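Local atomic coordinates of leucine aminopeptidase 1 (Caenorhabditis elegans, PDB entry 2HC9), a protein that releases N-terminal amino acids, preferably leucine, from peptides by means of two zinc ions per subunit, and probably acts as a digestive enzyme. Residues 166-169 with 170-173; 219-222 with 223-227; 274-277 with 278-282; 333-336 with 337-340. The protein carries 1 engineered substitution. One frame throughout, in Å; residues are numbered along the deposited sequence.

Interaction 1 of 4, residues 166-169 with 170-173; sequences LSES and VRET
Leu166 O and Ser167 O accept the amide hydrogens of Val170 and Arg171, and Glu168 O and Ser169 O those of Glu172 and Thr173: four successive alpha-helical bonds inside the long helix 157-178. Ser169 O is gripped twice. Thr173 N reaches it at 2.9 Å from one face of the carbonyl plane, and Thr173 OG1 donates to it at 2.8 Å from the other. The hydroxyl gets there because chi1 of -60° folds OG1 back beside its own backbone N, over the preceding turn.

The charged contacts lie one turn apart. Glu168 OE1 sits obliquely off the Arg171 guanidinium, 4.4 Å from NH1, so water 1 mediates: it donates to Glu168 OE1 at 2.7 Å and accepts from Arg171 NH1 at 2.9 Å, in the guanidinium plane. Arg171 NE donates to Phe131 O. The carboxylate planes of Glu168 and Glu172 are parallel to within 1°, with Glu168 OE2 only 3.9 Å from Glu172 OE2; Lys133 forms salt bridges with both residues and probably offsets their repulsion, while Arg175 takes the other oxygen of Glu172.

The apolar part is small, Leu166 CD1 meeting Val170 CG2 at 4.1 Å.

Around this stretch, Ser169 and Thr173 pack on helix 277-290, Leu166 on helices 473-480 and 120-128, and Ser167 and Arg171 on strand 3-8.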
loop_
_atom_site.group_PDB
_atom_site.type_symbol
_atom_site.label_atom_id
_atom_site.label_comp_id
_atom_site.label_asym_id
_atom_site.label_seq_id
_atom_site.Cartn_x
_atom_site.Cartn_y
_atom_site.Cartn_z
ATOM N N LEU A 166 20.789 -41.624 0.248
ATOM C CA LEU A 166 19.660 -40.712 0.437
ATOM C C LEU A 166 20.097 -39.459 1.205
ATOM O O LEU A 166 19.744 -38.335 0.823
ATOM C CB LEU A 166 18.522 -41.408 1.188
ATOM C CG LEU A 166 17.331 -40.484 1.514
ATOM C CD1 LEU A 166 16.669 -39.993 0.211
ATOM C CD2 LEU A 166 16.339 -41.231 2.409
ATOM N N SER A 167 20.874 -39.651 2.270
ATOM C CA SER A 167 21.446 -38.518 2.995
ATOM C C SER A 167 22.201 -37.582 2.064
ATOM O O SER A 167 22.078 -36.364 2.173
ATOM C CB SER A 167 22.378 -38.989 4.119
ATOM O OG SER A 167 21.662 -39.713 5.107
ATOM N N GLU A 168 23.001 -38.149 1.168
ATOM C CA GLU A 168 23.737 -37.336 0.196
ATOM C C GLU A 168 22.777 -36.618 -0.744
ATOM O O GLU A 168 22.956 -35.442 -1.034
ATOM C CB GLU A 168 24.743 -38.203 -0.584
ATOM C CG GLU A 168 25.426 -37.486 -1.776
ATOM C CD GLU A 168 26.445 -36.398 -1.374
ATOM O OE1 GLU A 168 26.572 -36.027 -0.194
ATOM O OE2 GLU A 168 27.133 -35.883 -2.277
ATOM N N SER A 169 21.742 -37.314 -1.210
ATOM C CA SER A 169 20.814 -36.693 -2.172
ATOM C C SER A 169 20.084 -35.522 -1.498
ATOM O O SER A 169 19.897 -34.460 -2.113
ATOM C CB SER A 169 19.817 -37.730 -2.685
ATOM O OG SER A 169 20.371 -38.478 -3.759
ATOM N N VAL A 170 19.699 -35.721 -0.238
ATOM C CA VAL A 170 19.057 -34.679 0.583
ATOM C C VAL A 170 19.986 -33.475 0.726
ATOM O O VAL A 170 19.603 -32.324 0.415
ATOM C CB VAL A 170 18.601 -35.231 1.980
ATOM C CG1 VAL A 170 18.195 -34.080 2.926
ATOM C CG2 VAL A 170 17.413 -36.232 1.784
ATOM N N ARG A 171 21.228 -33.730 1.154
ATOM C CA ARG A 171 22.187 -32.617 1.345
ATOM C C ARG A 171 22.589 -31.925 0.047
ATOM O O ARG A 171 22.827 -30.716 0.040
ATOM C CB ARG A 171 23.420 -33.096 2.111
ATOM C CG ARG A 171 23.075 -33.528 3.530
ATOM C CD ARG A 171 24.320 -34.113 4.228
ATOM N NE ARG A 171 25.316 -33.089 4.558
ATOM C CZ ARG A 171 26.635 -33.217 4.383
ATOM N NH1 ARG A 171 27.173 -34.315 3.811
ATOM N NH2 ARG A 171 27.430 -32.226 4.760
ATOM N N GLU A 172 22.666 -32.684 -1.044
ATOM C CA GLU A 172 22.932 -32.097 -2.363
ATOM C C GLU A 172 21.797 -31.187 -2.846
ATOM O O GLU A 172 22.041 -30.088 -3.349
ATOM C CB GLU A 172 23.171 -33.203 -3.412
ATOM C CG GLU A 172 24.588 -33.862 -3.288
ATOM C CD GLU A 172 25.672 -32.887 -3.695
ATOM O OE1 GLU A 172 25.924 -32.784 -4.916
ATOM O OE2 GLU A 172 26.196 -32.161 -2.813
ATOM N N THR A 173 20.562 -31.659 -2.705
ATOM C CA THR A 173 19.390 -30.828 -3.053
ATOM C C THR A 173 19.472 -29.499 -2.295
ATOM O O THR A 173 19.336 -28.427 -2.888
ATOM C CB THR A 173 18.068 -31.544 -2.639
ATOM O OG1 THR A 173 17.972 -32.793 -3.321
ATOM C CG2 THR A 173 16.846 -30.699 -3.036
HETATM O O HOH W 1 26.142 -36.592 2.395
#

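Interaction 2 of 4, residues 219-222 with 223-227; sequences GIYH and VGKAG
The Tyr221 ring carries Lys225 CB over one face, 4.1 Å above the plane and offset toward the rim, while His222 CE1 lies at its edge, in the plane. The His222 imidazole is turned the other way round: Tyr221 CD1 stands 3.6 Å above its plane, over the centre, so the tyrosine offers an edge where the histidine offers a face. At the rim of the imidazole runs the end of Lys225, with CE in the ring plane and NZ close to it.

That lysine makes the polar link of the contact. Its NZ donates to His222 ND1 at 2.9 Å, tilted 20° out of the ring plane, consistent with an unprotonated ND1. A chi1 of 61° wedges CG of Lys225 between its own N and carbonyl carbon; from there the extended chain crosses the tyrosine at about a right angle and passes His222 O, with CE 3.3 Å from that oxygen. The tyrosine hydroxyl is held by Glu210.

Along the backbone, Val223 N bonds to Gly219 O and Gly224 N to Ile220 O, both 3.2 Å. A type I turn spans Gly224 to Gly227, closed by Gly227 N on Gly224 O at 3.0 Å.

The stretch belongs to the short helix 218-224 of the catalytic domain. Val223 also packs on the zinc ligand Glu336, so the helix backs the metal site. Ile220 and Val223 press on strand 297-307 and helix 337-350, and Tyr221 and His222 lean on helix 210-215.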
loop_
_atom_site.group_PDB
_atom_site.type_symbol
_atom_site.label_atom_id
_atom_site.label_comp_id
_atom_site.label_asym_id
_atom_site.label_seq_id
_atom_site.Cartn_x
_atom_site.Cartn_y
_atom_site.Cartn_z
ATOM N N GLY A 219 8.121 -21.922 -24.058
ATOM C CA GLY A 219 8.049 -21.621 -22.633
ATOM C C GLY A 219 9.433 -21.475 -22.034
ATOM O O GLY A 219 9.730 -20.460 -21.409
ATOM N N ILE A 220 10.274 -22.494 -22.212
ATOM C CA ILE A 220 11.617 -22.479 -21.603
ATOM C C ILE A 220 12.434 -21.318 -22.189
ATOM O O ILE A 220 13.061 -20.567 -21.447
ATOM C CB ILE A 220 12.352 -23.811 -21.819
ATOM C CG1 ILE A 220 11.442 -24.957 -21.335
ATOM C CG2 ILE A 220 13.694 -23.808 -21.062
ATOM C CD1 ILE A 220 12.176 -26.343 -21.268
ATOM N N TYR A 221 12.397 -21.164 -23.511
ATOM C CA TYR A 221 13.194 -20.132 -24.170
ATOM C C TYR A 221 12.753 -18.729 -23.768
ATOM O O TYR A 221 13.578 -17.893 -23.388
ATOM C CB TYR A 221 13.129 -20.248 -25.698
ATOM C CG TYR A 221 13.952 -19.169 -26.362
ATOM C CD1 TYR A 221 13.352 -17.986 -26.836
ATOM C CD2 TYR A 221 15.340 -19.300 -26.481
ATOM C CE1 TYR A 221 14.119 -16.982 -27.460
ATOM C CE2 TYR A 221 16.101 -18.307 -27.090
ATOM C CZ TYR A 221 15.484 -17.146 -27.566
ATOM O OH TYR A 221 16.239 -16.151 -28.160
ATOM N N HIS A 222 11.458 -18.446 -23.915
ATOM C CA HIS A 222 11.029 -17.069 -23.705
ATOM C C HIS A 222 11.142 -16.610 -22.253
ATOM O O HIS A 222 11.485 -15.464 -21.985
ATOM C CB HIS A 222 9.663 -16.795 -24.368
ATOM C CG HIS A 222 9.750 -16.830 -25.869
ATOM N ND1 HIS A 222 10.421 -15.869 -26.599
ATOM C CD2 HIS A 222 9.304 -17.744 -26.767
ATOM C CE1 HIS A 222 10.360 -16.176 -27.888
ATOM N NE2 HIS A 222 9.699 -17.319 -28.015
ATOM N N VAL A 223 10.923 -17.526 -21.312
ATOM C CA VAL A 223 11.160 -17.197 -19.905
ATOM C C VAL A 223 12.629 -16.853 -19.654
ATOM O O VAL A 223 12.937 -15.858 -18.978
ATOM C CB VAL A 223 10.675 -18.341 -18.954
ATOM C CG1 VAL A 223 11.186 -18.143 -17.535
ATOM C CG2 VAL A 223 9.121 -18.411 -18.975
ATOM N N GLY A 224 13.529 -17.692 -20.165
ATOM C CA GLY A 224 14.957 -17.580 -19.804
ATOM C C GLY A 224 15.813 -16.658 -20.669
ATOM O O GLY A 224 17.011 -16.482 -20.388
ATOM N N LYS A 225 15.224 -16.095 -21.729
ATOM C CA LYS A 225 15.998 -15.346 -22.757
ATOM C C LYS A 225 16.627 -14.057 -22.215
ATOM O O LYS A 225 17.599 -13.564 -22.781
ATOM C CB LYS A 225 15.137 -15.002 -23.986
ATOM C CG LYS A 225 13.902 -14.107 -23.696
ATOM C CD LYS A 225 13.013 -13.933 -24.956
ATOM C CE LYS A 225 11.638 -13.376 -24.572
ATOM N NZ LYS A 225 10.821 -13.066 -25.776
ATOM N N ALA A 226 16.069 -13.510 -21.132
ATOM C CA ALA A 226 16.644 -12.301 -20.532
ATOM C C ALA A 226 17.523 -12.635 -19.313
ATOM O O ALA A 226 17.868 -11.762 -18.523
ATOM C CB ALA A 226 15.532 -11.313 -20.162
ATOM N N GLY A 227 17.922 -13.895 -19.177
ATOM C CA GLY A 227 18.907 -14.246 -18.110
ATOM C C GLY A 227 20.329 -13.876 -18.531
ATOM O O GLY A 227 20.616 -13.715 -19.736
#

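Interaction 3 of 4, residues 274-277 with 278-282. With ZN (zinc ion), chain C.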
loop_
_atom_site.group_PDB
_atom_site.type_symbol
_atom_site.label_atom_id
_atom_site.label_comp_id
_atom_site.label_asym_id
_atom_site.label_seq_id
_atom_site.Cartn_x
_atom_site.Cartn_y
_atom_site.Cartn_z
ATOM N N ARG A 274 16.077 -19.762 -4.478
ATOM C CA ARG A 274 15.538 -21.072 -4.099
ATOM C C ARG A 274 14.487 -21.549 -5.095
ATOM O O ARG A 274 13.924 -22.631 -4.922
ATOM C CB ARG A 274 14.965 -21.051 -2.677
ATOM C CG ARG A 274 16.008 -20.649 -1.602
ATOM C CD ARG A 274 15.413 -20.813 -0.165
ATOM N NE ARG A 274 16.257 -20.072 0.779
ATOM C CZ ARG A 274 15.837 -19.214 1.693
ATOM N NH1 ARG A 274 14.541 -18.970 1.892
ATOM N NH2 ARG A 274 16.746 -18.622 2.457
ATOM N N ASP A 275 14.244 -20.763 -6.152
ATOM C CA ASP A 275 13.194 -21.085 -7.111
ATOM C C ASP A 275 13.542 -22.247 -8.083
ATOM O O ASP A 275 12.787 -22.547 -9.015
ATOM C CB ASP A 275 12.824 -19.817 -7.895
ATOM C CG ASP A 275 11.391 -19.819 -8.377
ATOM O OD1 ASP A 275 10.497 -20.440 -7.747
ATOM O OD2 ASP A 275 11.149 -19.147 -9.388
ATOM N N MET A 276 14.700 -22.870 -7.865
ATOM C CA MET A 276 15.114 -24.083 -8.595
ATOM C C MET A 276 15.037 -25.329 -7.699
ATOM O O MET A 276 15.563 -26.405 -8.060
ATOM C CB MET A 276 16.560 -23.911 -9.163
ATOM C CG MET A 276 17.587 -23.199 -8.235
ATOM S SD MET A 276 17.733 -23.877 -6.575
ATOM C CE MET A 276 18.531 -25.444 -7.027
ATOM N N GLY A 277 14.377 -25.211 -6.539
ATOM C CA GLY A 277 14.288 -26.353 -5.602
ATOM C C GLY A 277 13.628 -27.611 -6.185
ATOM O O GLY A 277 13.994 -28.752 -5.837
ATOM N N GLY A 278 12.667 -27.417 -7.083
ATOM C CA GLY A 278 12.047 -28.553 -7.779
ATOM C C GLY A 278 13.034 -29.334 -8.644
ATOM O O GLY A 278 13.066 -30.569 -8.615
ATOM N N ALA A 279 13.808 -28.620 -9.459
ATOM C CA ALA A 279 14.809 -29.260 -10.325
ATOM C C ALA A 279 15.851 -29.956 -9.479
ATOM O O ALA A 279 16.257 -31.081 -9.798
ATOM C CB ALA A 279 15.499 -28.225 -11.208
ATOM N N ALA A 280 16.309 -29.294 -8.412
ATOM C CA ALA A 280 17.317 -29.925 -7.530
ATOM C C ALA A 280 16.765 -31.214 -6.933
ATOM O O ALA A 280 17.457 -32.243 -6.878
ATOM C CB ALA A 280 17.730 -28.948 -6.399
ATOM N N GLY A 281 15.531 -31.162 -6.444
ATOM C CA GLY A 281 14.947 -32.344 -5.777
ATOM C C GLY A 281 14.706 -33.497 -6.747
ATOM O O GLY A 281 14.951 -34.663 -6.401
ATOM N N MET A 282 14.266 -33.192 -7.968
ATOM C CA MET A 282 14.055 -34.245 -8.988
ATOM C C MET A 282 15.391 -34.875 -9.415
ATOM O O MET A 282 15.505 -36.105 -9.523
ATOM C CB MET A 282 13.314 -33.702 -10.229
ATOM C CG MET A 282 11.815 -33.349 -9.965
ATOM S SD MET A 282 10.952 -34.646 -9.039
ATOM C CE MET A 282 9.381 -34.772 -9.913
HETATM ZN ZN ZN C . 9.300 -18.970 -10.044
HETATM O O HOH W 2 11.385 -25.198 -8.288
HETATM O O HOH W 3 7.519 -17.972 -9.619
#
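Met276 and Ala280 meet at the N-terminus of helix 277-290, directly after the zinc ligand Asp275 in the catalytic domain. Met276 is the N-cap residue, and its carbonyl starts the helical bonding: Ala280 N donates to Met276 O at 3.0 Å, almost straight at 169°. Gly281 N follows on Gly277 O at 2.9 Å. The methionine side chain repeats the backbone pairing. Chi2 and chi3 of 52° and 70° curl it round so that its terminal CE comes to 3.6 Å from Ala280 CB, and beyond them Leu176 of helix 157-178 packs on both residues.

One amide of the first turn is served by solvent. Water 2 accepts from Gly278 N at 2.8 Å and donates to Asp275 O at 3.1 Å, tying the helix start to the metal-binding residue. Asp275 itself turns away from the helix and binds the zinc of chain C through OD2 at 2.0 Å; Lys252, Asp257, Glu336 and water 3 complete the site. Its second oxygen, OD1, is held by Thr362.

With one carboxylate oxygen on the metal and the other on a hydroxyl, the rotation of the Asp275 carboxylate is well fixed. Its carbonyl is also tied, through water 2, to the helix start, so a regular helix end probably helps to place a zinc ligand.

Interaction 4 of 4, residues 333-336 with 337-340; sequences TDAE and GRLI. With ZN (zinc ion), chain B; ZN (zinc ion), chain C; BCT (bicarbonate ion), chain D.
With chi1 of 65°, Arg338 throws CG between its own N and carbonyl carbon, and a bend at chi3 (76°) lays the guanidinium over Ala335, whose CB sits 3.4 Å above the centre of its plane. Glu336 CG also lies between N and the carbonyl carbon (chi1 89°), and a bend at chi2 brings its carboxylate to the metals. These residues belong to the Asn-Thr-Asp-Ala-Glu-Gly-Arg-Leu signature of the M17 aminopeptidases, where a metal-binding loop runs into helix 337-350.

Glu336 bridges the two zinc ions: OE2 binds the zinc of chain B at 2.0 Å and OE1 that of chain C at 2.1 Å. Asp334 holds the chain B zinc twice, through OD1 and its backbone O; with Glu336, Asp257 and water 3 complete its shell. The second carboxylate oxygen of Asp334 pairs with Lys264, a predicted active-site residue.

A bicarbonate, probably from the crystallisation liquor, lies beside the metals in the place where relatives hold one proposed to assist catalysis. The helix start and the predicted active-site Arg338 grip it: Gly337 N donates to O1, Arg338 N and NE to O3, and Arg338 NH2 to O2. Behind, Ile340 N bonds to Glu336 O at 3.2 Å, and Arg338 NH1 donates to Asn423 O. Water 3, which bridges both zinc ions, also donates to bicarbonate O1 at 2.9 Å.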
loop_
_atom_site.group_PDB
_atom_site.type_symbol
_atom_site.label_atom_id
_atom_site.label_comp_id
_atom_site.label_asym_id
_atom_site.label_seq_id
_atom_site.Cartn_x
_atom_site.Cartn_y
_atom_site.Cartn_z
ATOM N N THR A 333 4.506 -12.273 -15.839
ATOM C CA THR A 333 5.878 -12.724 -16.093
ATOM C C THR A 333 6.463 -13.478 -14.914
ATOM O O THR A 333 7.444 -14.178 -15.088
ATOM C CB THR A 333 6.838 -11.553 -16.435
ATOM O OG1 THR A 333 6.932 -10.665 -15.307
ATOM C CG2 THR A 333 6.331 -10.796 -17.685
ATOM N N ASP A 334 5.870 -13.313 -13.726
ATOM C CA ASP A 334 6.312 -14.027 -12.501
ATOM C C ASP A 334 5.619 -15.401 -12.373
ATOM O O ASP A 334 5.926 -16.194 -11.468
ATOM C CB ASP A 334 5.992 -13.152 -11.287
ATOM C CG ASP A 334 6.763 -13.541 -10.032
ATOM O OD1 ASP A 334 7.635 -14.445 -10.054
ATOM O OD2 ASP A 334 6.501 -12.911 -8.998
ATOM N N ALA A 335 4.680 -15.691 -13.268
ATOM C CA ALA A 335 4.064 -17.026 -13.323
ATOM C C ALA A 335 4.835 -17.813 -14.406
ATOM O O ALA A 335 4.248 -18.350 -15.389
ATOM C CB ALA A 335 2.556 -16.893 -13.666
ATOM N N GLU A 336 6.160 -17.864 -14.222
ATOM C CA GLU A 336 7.073 -18.367 -15.265
ATOM C C GLU A 336 7.360 -19.866 -15.135
ATOM O O GLU A 336 7.629 -20.558 -16.146
ATOM C CB GLU A 336 8.381 -17.536 -15.299
ATOM C CG GLU A 336 9.505 -18.058 -14.359
ATOM C CD GLU A 336 9.156 -17.885 -12.896
ATOM O OE1 GLU A 336 9.612 -18.694 -12.057
ATOM O OE2 GLU A 336 8.414 -16.942 -12.562
ATOM N N GLY A 337 7.323 -20.382 -13.905
ATOM C CA GLY A 337 7.558 -21.813 -13.682
ATOM C C GLY A 337 6.580 -22.688 -14.457
ATOM O O GLY A 337 6.958 -23.688 -15.056
ATOM N N ARG A 338 5.321 -22.283 -14.480
ATOM C CA ARG A 338 4.306 -23.087 -15.134
ATOM C C ARG A 338 4.500 -23.104 -16.663
ATOM O O ARG A 338 4.193 -24.110 -17.312
ATOM C CB ARG A 338 2.898 -22.606 -14.744
ATOM C CG ARG A 338 2.570 -21.167 -15.242
ATOM C CD ARG A 338 1.318 -20.611 -14.509
ATOM N NE ARG A 338 1.663 -20.208 -13.142
ATOM C CZ ARG A 338 0.817 -19.574 -12.326
ATOM N NH1 ARG A 338 -0.413 -19.255 -12.762
ATOM N NH2 ARG A 338 1.211 -19.233 -11.100
ATOM N N LEU A 339 5.048 -22.022 -17.222
ATOM C CA LEU A 339 5.357 -21.959 -18.670
ATOM C C LEU A 339 6.460 -22.971 -18.990
ATOM O O LEU A 339 6.348 -23.760 -19.921
ATOM C CB LEU A 339 5.849 -20.554 -19.062
ATOM C CG LEU A 339 4.772 -19.432 -18.957
ATOM C CD1 LEU A 339 5.390 -18.072 -19.261
ATOM C CD2 LEU A 339 3.595 -19.713 -19.910
ATOM N N ILE A 340 7.537 -22.943 -18.211
ATOM C CA ILE A 340 8.648 -23.831 -18.541
ATOM C C ILE A 340 8.265 -25.297 -18.329
ATOM O O ILE A 340 8.688 -26.173 -19.107
ATOM C CB ILE A 340 9.975 -23.428 -17.847
ATOM C CG1 ILE A 340 9.960 -23.773 -16.343
ATOM C CG2 ILE A 340 10.264 -21.911 -18.071
ATOM C CD1 ILE A 340 11.307 -23.470 -15.599
HETATM ZN ZN ZN B . 7.965 -16.305 -10.680
HETATM ZN ZN ZN C . 9.300 -18.970 -10.044
HETATM C C BCT D . 4.922 -19.997 -11.439
HETATM O O1 BCT D . 6.150 -19.886 -11.358
HETATM O O2 BCT D . 4.178 -19.832 -10.452
HETATM O O3 BCT D . 4.393 -20.257 -12.606
HETATM O O HOH W 3 7.519 -17.972 -9.619
#

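In the fold
Interactions 1, 3 and 4 are buried, whereas interaction 2 is only partly so, and its lysine and histidine are partly exposed. Interactions 3 and 4 work at one catalytic centre: both are helix starts that follow zinc ligands, and they share the chain C zinc and water 3, with Asp275 OD2 3.1 Å from Glu336 OE1. Interaction 2 backs that centre with apolar packing, Val223 CG1 touching Glu336 CG at 3.6 Å. Interaction 1, mid-helix and about 27 Å from interaction 4 between centres, joins its turns by backbone bonds and a water bridge, its glutamates being salt-bridged to residues outside it; it meets interaction 3 through Thr173, packed against Ala280 and Gly281.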